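Local coordinates for protein 4-hydroxy-tetrahydrodipicolinate synthase (Methylacidiphilum fumariolicum SolV, PDB 6T3T) that probably catalyses the condensation of pyruvate with L-aspartate beta-semialdehyde to 4-hydroxy-tetrahydrodipicolinate, a step of lysine biosynthesis, at residues A[7-12]-A[43-48]; A[114-119]-A[148-153]; A[187-192]-A[204-209]. All blocks are in the same frame, centred on the assembly; numbering follows the deposited sequence.

Contact 1: A[7-12]-A[43-48]. With SO4 (sulfate ion), chain E.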
loop_
_atom_site.group_PDB
_atom_site.type_symbol
_atom_site.label_atom_id
_atom_site.label_comp_id
_atom_site.label_asym_id
_atom_site.label_seq_id
_atom_site.Cartn_x
_atom_site.Cartn_y
_atom_site.Cartn_z
ATOM N N TYR A 7 -0.582 1.658 30.462
ATOM C CA TYR A 7 -1.543 0.586 30.660
ATOM C C TYR A 7 -1.036 -0.661 29.950
ATOM O O TYR A 7 -0.637 -0.601 28.786
ATOM C CB TYR A 7 -2.907 1.004 30.082
ATOM C CG TYR A 7 -3.602 2.084 30.896
ATOM C CD1 TYR A 7 -3.147 3.402 30.906
ATOM C CD2 TYR A 7 -4.706 1.774 31.673
ATOM C CE1 TYR A 7 -3.772 4.375 31.703
ATOM C CE2 TYR A 7 -5.337 2.737 32.449
ATOM C CZ TYR A 7 -4.871 4.023 32.456
ATOM O OH TYR A 7 -5.531 4.953 33.223
ATOM N N THR A 8 -1.052 -1.797 30.624
ATOM C CA THR A 8 -0.470 -3.006 30.064
ATOM C C THR A 8 -1.576 -3.866 29.459
ATOM O O THR A 8 -2.497 -4.269 30.170
ATOM C CB THR A 8 0.296 -3.754 31.160
ATOM O OG1 THR A 8 1.312 -2.888 31.684
ATOM C CG2 THR A 8 0.926 -5.089 30.650
ATOM N N ALA A 9 -1.510 -4.116 28.148
ATOM C CA ALA A 9 -2.355 -5.130 27.515
ATOM C C ALA A 9 -1.759 -6.486 27.882
ATOM O O ALA A 9 -0.733 -6.895 27.335
ATOM C CB ALA A 9 -2.425 -4.932 26.000
ATOM N N ILE A 10 -2.353 -7.153 28.872
ATOM C CA ILE A 10 -1.766 -8.368 29.419
ATOM C C ILE A 10 -2.077 -9.556 28.529
ATOM O O ILE A 10 -3.158 -9.645 27.923
ATOM C CB ILE A 10 -2.273 -8.623 30.851
ATOM C CG1 ILE A 10 -3.814 -8.634 30.880
ATOM C CG2 ILE A 10 -1.720 -7.606 31.783
ATOM C CD1 ILE A 10 -4.332 -9.422 32.039
ATOM N N ILE A 11 -1.123 -10.495 28.476
ATOM C CA ILE A 11 -1.408 -11.834 27.937
ATOM C C ILE A 11 -2.513 -12.502 28.773
ATOM O O ILE A 11 -2.747 -12.154 29.930
ATOM C CB ILE A 11 -0.134 -12.695 27.942
ATOM C CG1 ILE A 11 0.433 -12.793 29.359
ATOM C CG2 ILE A 11 0.959 -12.107 27.039
ATOM C CD1 ILE A 11 1.269 -14.051 29.606
ATOM N N SER A 12 -3.165 -13.505 28.189
ATOM C CA SER A 12 -4.040 -14.387 28.949
ATOM C C SER A 12 -3.202 -15.625 29.226
ATOM O O SER A 12 -2.954 -16.413 28.301
ATOM C CB SER A 12 -5.315 -14.760 28.181
ATOM O OG SER A 12 -6.163 -13.653 28.015
ATOM N N GLY A 43 -7.604 -8.133 25.423
ATOM C CA GLY A 43 -7.512 -7.532 24.103
ATOM C C GLY A 43 -6.854 -8.498 23.138
ATOM O O GLY A 43 -6.893 -9.713 23.338
ATOM N N THR A 44 -6.208 -7.949 22.094
ATOM C CA THR A 44 -5.465 -8.787 21.139
ATOM C C THR A 44 -4.348 -9.545 21.836
ATOM O O THR A 44 -4.136 -10.747 21.607
ATOM C CB THR A 44 -4.837 -7.937 20.025
ATOM O OG1 THR A 44 -5.684 -6.840 19.677
ATOM C CG2 THR A 44 -4.598 -8.770 18.810
ATOM N N THR A 45 -3.595 -8.836 22.671
ATOM C CA THR A 45 -2.488 -9.448 23.387
ATOM C C THR A 45 -2.986 -10.575 24.282
ATOM O O THR A 45 -2.260 -11.552 24.496
ATOM C CB THR A 45 -1.713 -8.370 24.167
ATOM O OG1 THR A 45 -1.490 -7.233 23.306
ATOM C CG2 THR A 45 -0.321 -8.911 24.619
ATOM N N GLY A 46 -4.235 -10.489 24.757
ATOM C CA GLY A 46 -4.860 -11.546 25.526
ATOM C C GLY A 46 -5.572 -12.602 24.709
ATOM O O GLY A 46 -6.287 -13.429 25.284
ATOM N N GLU A 47 -5.366 -12.624 23.389
ATOM C CA GLU A 47 -5.955 -13.644 22.514
ATOM C C GLU A 47 -7.478 -13.717 22.663
ATOM O O GLU A 47 -8.064 -14.799 22.771
ATOM C CB GLU A 47 -5.303 -15.017 22.742
ATOM C CG GLU A 47 -3.789 -15.003 22.587
ATOM C CD GLU A 47 -3.126 -16.339 22.931
ATOM O OE1 GLU A 47 -3.407 -17.383 22.306
ATOM O OE2 GLU A 47 -2.332 -16.353 23.882
ATOM N N SER A 48 -8.124 -12.553 22.698
ATOM C CA SER A 48 -9.584 -12.538 22.772
ATOM C C SER A 48 -10.272 -13.417 21.729
ATOM O O SER A 48 -11.297 -14.026 22.080
ATOM C CB SER A 48 -10.127 -11.101 22.702
ATOM O OG SER A 48 -9.682 -10.367 21.578
HETATM S S SO4 E . -4.494 -5.154 22.666
HETATM O O1 SO4 E . -4.054 -6.336 23.414
HETATM O O2 SO4 E . -5.155 -4.173 23.515
HETATM O O3 SO4 E . -5.514 -5.542 21.698
HETATM O O4 SO4 E . -3.316 -4.559 22.052
HETATM O O HOH W 1 -4.899 -7.899 26.639
HETATM O O HOH W 2 -2.366 -14.114 25.416
#
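S12 reaches the turn at 44-47 through its hydroxyl: S12 OG donates to G46 O at 2.7 Å, arriving in the carbonyl plane on a lone pair with a C=O...donor angle of 119°. OG lies beside its own backbone N (chi1 -68°), which directs it to the turn. G46 suits the place because a side chain would crowd S12 OG and I10 O. T45 packs against A9 of the strand end, its CG2 3.4 Å from A9 O and its OG1 3.7 Å from A9 CB, a methyl small enough to let the threonine sit close. T45 O also receives a nearly straight CA-H...O contact from I11 CA. If S12 were an alanine, G46 O would probably be left without its hydroxyl donor and this edge of the turn would be held less firmly.

The type I turn from T44 to E47 presents T45 N and T45 OG1 to one sulfate oxygen, O1, at 2.6 Å and 2.7 Å, while T44 N and T44 OG1 bond O3. The sulfate, probably from the crystallisation liquor, sits beside T45, a predicted pyruvate ligand, and may mark where the substrate's carboxylate binds.

Further out, one water accepts from S12 N and donates to T45 O and E47 OE2; another bridges I10 O and G43 N. E47 OE2 also forms a salt bridge with K254. T44 OG1, predicted to belong to a proton relay, is hydrogen-bonded to Y107 OH of the second subunit. I10 packs on helix 21-32, while I11 and T45 pack on V253 of helix 251-259.

Contact 2: A[114-119]-A[148-153]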
loop_
_atom_site.group_PDB
_atom_site.type_symbol
_atom_site.label_atom_id
_atom_site.label_comp_id
_atom_site.label_asym_id
_atom_site.label_seq_id
_atom_site.Cartn_x
_atom_site.Cartn_y
_atom_site.Cartn_z
ATOM N N GLY A 114 -21.210 3.631 9.583
ATOM C CA GLY A 114 -21.349 2.416 10.361
ATOM C C GLY A 114 -20.539 2.446 11.644
ATOM O O GLY A 114 -20.988 1.966 12.680
ATOM N N LEU A 115 -19.307 2.959 11.579
ATOM C CA LEU A 115 -18.490 3.064 12.786
ATOM C C LEU A 115 -19.110 4.023 13.797
ATOM O O LEU A 115 -19.151 3.739 15.002
ATOM C CB LEU A 115 -17.079 3.511 12.410
ATOM C CG LEU A 115 -16.261 2.423 11.722
ATOM C CD1 LEU A 115 -14.899 2.939 11.322
ATOM C CD2 LEU A 115 -16.136 1.204 12.597
ATOM N N PHE A 116 -19.606 5.157 13.315
ATOM C CA PHE A 116 -20.274 6.122 14.178
ATOM C C PHE A 116 -21.491 5.507 14.871
ATOM O O PHE A 116 -21.655 5.639 16.090
ATOM C CB PHE A 116 -20.677 7.360 13.364
ATOM C CG PHE A 116 -21.431 8.372 14.169
ATOM C CD1 PHE A 116 -20.755 9.270 14.988
ATOM C CD2 PHE A 116 -22.815 8.401 14.156
ATOM C CE1 PHE A 116 -21.452 10.190 15.756
ATOM C CE2 PHE A 116 -23.507 9.328 14.922
ATOM C CZ PHE A 116 -22.825 10.219 15.720
ATOM N N ARG A 117 -22.355 4.822 14.114
ATOM C CA ARG A 117 -23.504 4.154 14.733
ATOM C C ARG A 117 -23.075 3.039 15.678
ATOM O O ARG A 117 -23.696 2.841 16.728
ATOM C CB ARG A 117 -24.429 3.592 13.665
ATOM C CG ARG A 117 -25.074 4.649 12.802
ATOM C CD ARG A 117 -25.953 4.015 11.752
ATOM N NE ARG A 117 -26.350 4.986 10.728
ATOM C CZ ARG A 117 -27.414 5.769 10.824
ATOM N NH1 ARG A 117 -28.197 5.688 11.893
ATOM N NH2 ARG A 117 -27.699 6.633 9.862
ATOM N N HIS A 118 -22.032 2.283 15.315
ATOM C CA HIS A 118 -21.569 1.186 16.161
ATOM C C HIS A 118 -21.099 1.714 17.512
ATOM O O HIS A 118 -21.561 1.275 18.574
ATOM C CB HIS A 118 -20.442 0.436 15.451
ATOM C CG HIS A 118 -19.733 -0.578 16.291
ATOM N ND1 HIS A 118 -20.190 -1.871 16.434
ATOM C CD2 HIS A 118 -18.570 -0.508 16.985
ATOM C CE1 HIS A 118 -19.343 -2.550 17.188
ATOM N NE2 HIS A 118 -18.348 -1.749 17.529
ATOM N N PHE A 119 -20.162 2.651 17.489
ATOM C CA PHE A 119 -19.613 3.150 18.743
ATOM C C PHE A 119 -20.650 3.970 19.512
ATOM O O PHE A 119 -20.751 3.837 20.739
ATOM C CB PHE A 119 -18.332 3.955 18.481
ATOM C CG PHE A 119 -17.125 3.091 18.090
ATOM C CD1 PHE A 119 -16.587 2.178 18.989
ATOM C CD2 PHE A 119 -16.522 3.218 16.845
ATOM C CE1 PHE A 119 -15.483 1.390 18.649
ATOM C CE2 PHE A 119 -15.398 2.425 16.494
ATOM C CZ PHE A 119 -14.905 1.497 17.398
ATOM N N VAL A 148 -14.025 10.097 14.810
ATOM C CA VAL A 148 -13.673 10.275 16.222
ATOM C C VAL A 148 -14.256 11.583 16.762
ATOM O O VAL A 148 -14.801 11.626 17.874
ATOM C CB VAL A 148 -12.141 10.226 16.415
ATOM C CG1 VAL A 148 -11.799 10.461 17.847
ATOM C CG2 VAL A 148 -11.560 8.890 15.958
ATOM N N LYS A 149 -14.154 12.669 15.990
ATOM C CA LYS A 149 -14.637 13.958 16.477
ATOM C C LYS A 149 -16.144 13.931 16.707
ATOM O O LYS A 149 -16.624 14.338 17.770
ATOM C CB LYS A 149 -14.274 15.073 15.492
ATOM C CG LYS A 149 -14.604 16.476 16.023
ATOM C CD LYS A 149 -14.132 17.577 15.059
ATOM C CE LYS A 149 -15.250 18.077 14.175
ATOM N NZ LYS A 149 -14.930 19.415 13.581
ATOM N N ARG A 150 -16.901 13.395 15.738
ATOM C CA ARG A 150 -18.359 13.302 15.882
ATOM C C ARG A 150 -18.741 12.414 17.057
ATOM O O ARG A 150 -19.679 12.719 17.806
ATOM C CB ARG A 150 -18.999 12.737 14.601
ATOM C CG ARG A 150 -18.984 13.651 13.373
ATOM C CD ARG A 150 -19.358 12.887 12.071
ATOM N NE ARG A 150 -20.708 12.308 12.158
ATOM C CZ ARG A 150 -21.152 11.276 11.441
ATOM N NH1 ARG A 150 -20.360 10.665 10.553
ATOM N NH2 ARG A 150 -22.402 10.846 11.619
ATOM N N LEU A 151 -18.038 11.296 17.214
ATOM C CA LEU A 151 -18.326 10.382 18.314
ATOM C C LEU A 151 -18.171 11.087 19.663
ATOM O O LEU A 151 -18.933 10.831 20.597
ATOM C CB LEU A 151 -17.429 9.137 18.218
ATOM C CG LEU A 151 -17.820 8.047 17.193
ATOM C CD1 LEU A 151 -16.777 6.921 17.089
ATOM C CD2 LEU A 151 -19.238 7.446 17.469
ATOM N N VAL A 152 -17.167 11.952 19.792
ATOM C CA VAL A 152 -16.932 12.630 21.059
ATOM C C VAL A 152 -17.935 13.756 21.270
ATOM O O VAL A 152 -18.385 13.989 22.399
ATOM C CB VAL A 152 -15.478 13.112 21.119
ATOM C CG1 VAL A 152 -15.231 14.000 22.358
ATOM C CG2 VAL A 152 -14.571 11.896 21.115
ATOM N N GLU A 153 -18.306 14.462 20.194
ATOM C CA GLU A 153 -19.366 15.461 20.301
ATOM C C GLU A 153 -20.638 14.849 20.873
ATOM O O GLU A 153 -21.303 15.461 21.716
ATOM C CB GLU A 153 -19.659 16.094 18.939
ATOM C CG GLU A 153 -18.628 17.121 18.457
ATOM C CD GLU A 153 -18.808 17.466 16.980
ATOM O OE1 GLU A 153 -19.706 16.877 16.343
ATOM O OE2 GLU A 153 -18.061 18.313 16.445
#
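R150 lays its guanidinium flat on the ring of F116, and this stack is the charged part of the contact. The group centres are 4.1 Å apart and the planes differ by 20°, while R150 CZ stands over the ring face, 16° off the normal, in a cation-pi interaction. The nearest approach is made by one branch, R150 NH2, at 3.5 Å from F116 CD2, offset toward the rim. A bend at chi3 curls the arginine back over the ring instead of letting it run straight past. R150 NH2 is also salt-bridged to E113, which holds R117 NE as well.

The second kind is apolar packing. L151 and F116 lie alongside each other, pointing in opposite senses, with L151 CD2 3.4 Å from F116 CD1. The other methyl, L151 CD1, lies 3.6 Å from F119 CB. A branched leucine suits this place because its two methyls serve two phenylalanines one helical turn apart. F116 also rests its CE1 3.7 Å from R150 CB, so the same arginine offers both its aliphatic root and its charged head. F119 and L151 both reach L132 of strand 130-134, beneath the helices.

The helix segments run with their N-to-C directions 30° apart and their axes 9.9 Å apart at closest approach, as neighbouring outer helices of the barrel. No hydrogen bond joins the two segments, though E113, the salt-bridge partner of R150, is on the same helix as F116. The chemistry implies a seam that is apolar toward the strands and charged further out, where a ring screens one face of an arginine whose charge E113 probably balances.

Contact 3: A[187-192]-A[204-209]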
loop_
_atom_site.group_PDB
_atom_site.type_symbol
_atom_site.label_atom_id
_atom_site.label_comp_id
_atom_site.label_asym_id
_atom_site.label_seq_id
_atom_site.Cartn_x
_atom_site.Cartn_y
_atom_site.Cartn_z
ATOM N N GLY A 187 -0.763 2.892 20.645
ATOM C CA GLY A 187 -0.999 1.476 20.622
ATOM C C GLY A 187 0.171 0.688 20.084
ATOM O O GLY A 187 0.010 -0.503 19.783
ATOM N N ASP A 188 1.345 1.298 19.947
ATOM C CA ASP A 188 2.512 0.641 19.348
ATOM C C ASP A 188 3.720 1.125 20.127
ATOM O O ASP A 188 4.019 2.319 20.104
ATOM C CB ASP A 188 2.623 0.979 17.857
ATOM C CG ASP A 188 3.890 0.420 17.191
ATOM O OD1 ASP A 188 4.731 -0.251 17.834
ATOM O OD2 ASP A 188 4.028 0.655 15.977
ATOM N N ASP A 189 4.385 0.210 20.844
ATOM C CA ASP A 189 5.441 0.620 21.764
ATOM C C ASP A 189 6.531 1.413 21.048
ATOM O O ASP A 189 7.078 2.375 21.603
ATOM C CB ASP A 189 6.044 -0.599 22.458
ATOM C CG ASP A 189 5.191 -1.117 23.601
ATOM O OD1 ASP A 189 4.896 -0.372 24.555
ATOM O OD2 ASP A 189 4.788 -2.292 23.520
ATOM N N ALA A 190 6.859 1.019 19.811
ATOM C CA ALA A 190 7.941 1.661 19.073
ATOM C C ALA A 190 7.612 3.096 18.701
ATOM O O ALA A 190 8.525 3.882 18.484
ATOM C CB ALA A 190 8.257 0.856 17.804
ATOM N N LEU A 191 6.332 3.469 18.658
ATOM C CA LEU A 191 5.932 4.817 18.284
ATOM C C LEU A 191 5.499 5.659 19.477
ATOM O O LEU A 191 5.101 6.810 19.281
ATOM C CB LEU A 191 4.791 4.751 17.256
ATOM C CG LEU A 191 5.125 4.078 15.923
ATOM C CD1 LEU A 191 3.894 4.020 15.030
ATOM C CD2 LEU A 191 6.201 4.847 15.240
ATOM N N THR A 192 5.558 5.109 20.705
ATOM C CA THR A 192 5.097 5.839 21.883
ATOM C C THR A 192 5.801 7.187 21.998
ATOM O O THR A 192 5.143 8.230 22.099
ATOM C CB THR A 192 5.317 5.014 23.151
ATOM O OG1 THR A 192 4.429 3.912 23.157
ATOM C CG2 THR A 192 5.104 5.830 24.420
ATOM N N VAL A 204 -1.007 2.141 25.619
ATOM C CA VAL A 204 -1.448 0.794 25.918
ATOM C C VAL A 204 -0.377 -0.126 25.348
ATOM O O VAL A 204 -0.273 -0.298 24.127
ATOM C CB VAL A 204 -2.830 0.497 25.326
ATOM C CG1 VAL A 204 -3.269 -0.921 25.714
ATOM C CG2 VAL A 204 -3.855 1.537 25.799
ATOM N N SER A 205 0.410 -0.716 26.237
ATOM C CA SER A 205 1.716 -1.260 25.921
ATOM C C SER A 205 1.721 -2.780 25.928
ATOM O O SER A 205 1.046 -3.413 26.741
ATOM C CB SER A 205 2.746 -0.746 26.928
ATOM O OG SER A 205 3.905 -1.512 26.872
ATOM N N VAL A 206 2.492 -3.351 25.006
ATOM C CA VAL A 206 2.833 -4.765 25.045
ATOM C C VAL A 206 4.112 -4.992 25.816
ATOM O O VAL A 206 4.180 -5.912 26.624
ATOM C CB VAL A 206 2.975 -5.335 23.620
ATOM C CG1 VAL A 206 3.452 -6.815 23.683
ATOM C CG2 VAL A 206 1.683 -5.191 22.850
ATOM N N ALA A 207 5.139 -4.158 25.555
ATOM C CA ALA A 207 6.453 -4.379 26.157
ATOM C C ALA A 207 6.396 -4.336 27.679
ATOM O O ALA A 207 7.196 -5.004 28.335
ATOM C CB ALA A 207 7.456 -3.328 25.676
ATOM N N SER A 208 5.456 -3.563 28.245
ATOM C CA SER A 208 5.348 -3.415 29.687
ATOM C C SER A 208 5.000 -4.720 30.394
ATOM O O SER A 208 5.139 -4.776 31.616
ATOM C CB SER A 208 4.303 -2.350 30.023
ATOM O OG SER A 208 3.028 -2.666 29.479
ATOM N N ASN A 209 4.545 -5.742 29.653
ATOM C CA ASN A 209 4.375 -7.092 30.190
ATOM C C ASN A 209 5.681 -7.624 30.745
ATOM O O ASN A 209 5.698 -8.372 31.736
ATOM C CB ASN A 209 3.900 -8.044 29.096
ATOM C CG ASN A 209 2.416 -8.038 28.910
ATOM O OD1 ASN A 209 1.665 -8.554 29.746
ATOM N ND2 ASN A 209 1.966 -7.455 27.793
#
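At the C-terminal ends of strands 183-186 and 202-205, the rim that carries the active site in barrels of this kind, D189 receives three hydrogen bonds from S205, V206 and A207. S205 OG donates to D189 OD1 at 2.8 Å, on its syn lone pair. The other oxygen, OD2, takes two backbone amides: V206 N at 2.9 Å, on the syn side and 16° out of the carboxylate plane, and A207 N at 2.8 Å, from above that plane. With chi1 at -79°, CG stands beside the backbone N and the carboxylate faces S205 and the amides that follow it. Three donors on two oxygens fix the rotation of the buried carboxylate, and they would probably stabilise its negative charge. An aspartate suits the place: its short arm brings both oxygens to these donors.

S205 works twice. While giving its proton to D189, OG accepts S208 N at 2.9 Å, an ST motif that positions the hydroxyl. Next along, N209 ND2 donates to V206 O at 2.9 Å, in the carbonyl plane. On the other segment, A190 N bonds D188 OD1 in an Asx turn, which steadies the bend bearing D189. G187 lies close by, its CA 4.0 Å from V204 O.

F241 of helix 227-243 packs against D189 and A207. V204, predicted to bind pyruvate, has its side chain near the bound sulfate, and G187 is near K162, the predicted Schiff-base lysine. An aspartate joining the ends of two adjacent parallel strands thus probably helps to shape the active-site rim of a (beta/alpha)8 barrel.

How the contacts relate
From the N terminus, contact 1 closes a loop first, bringing the end of strand 5-9 to the turn after strand 38-40. Contact 2 closes the next one, pairing helices 112-125 and 145-154 on the outside of the barrel. Contact 3 comes last, joining the loop after strand 183-186 to the end of strand 202-205 and the residues that follow it. The three lie in series, so none nests or crosses. Contacts 1 and 3 touch, since strands 5-9 and 202-205 are neighbours where the eight-stranded barrel closes: Y7 O lies 2.8 Å from S205 N, and N209 ND2 bonds A9 O. Contact 2 stays apart, its centre about 25 Å from the centre of each of the others.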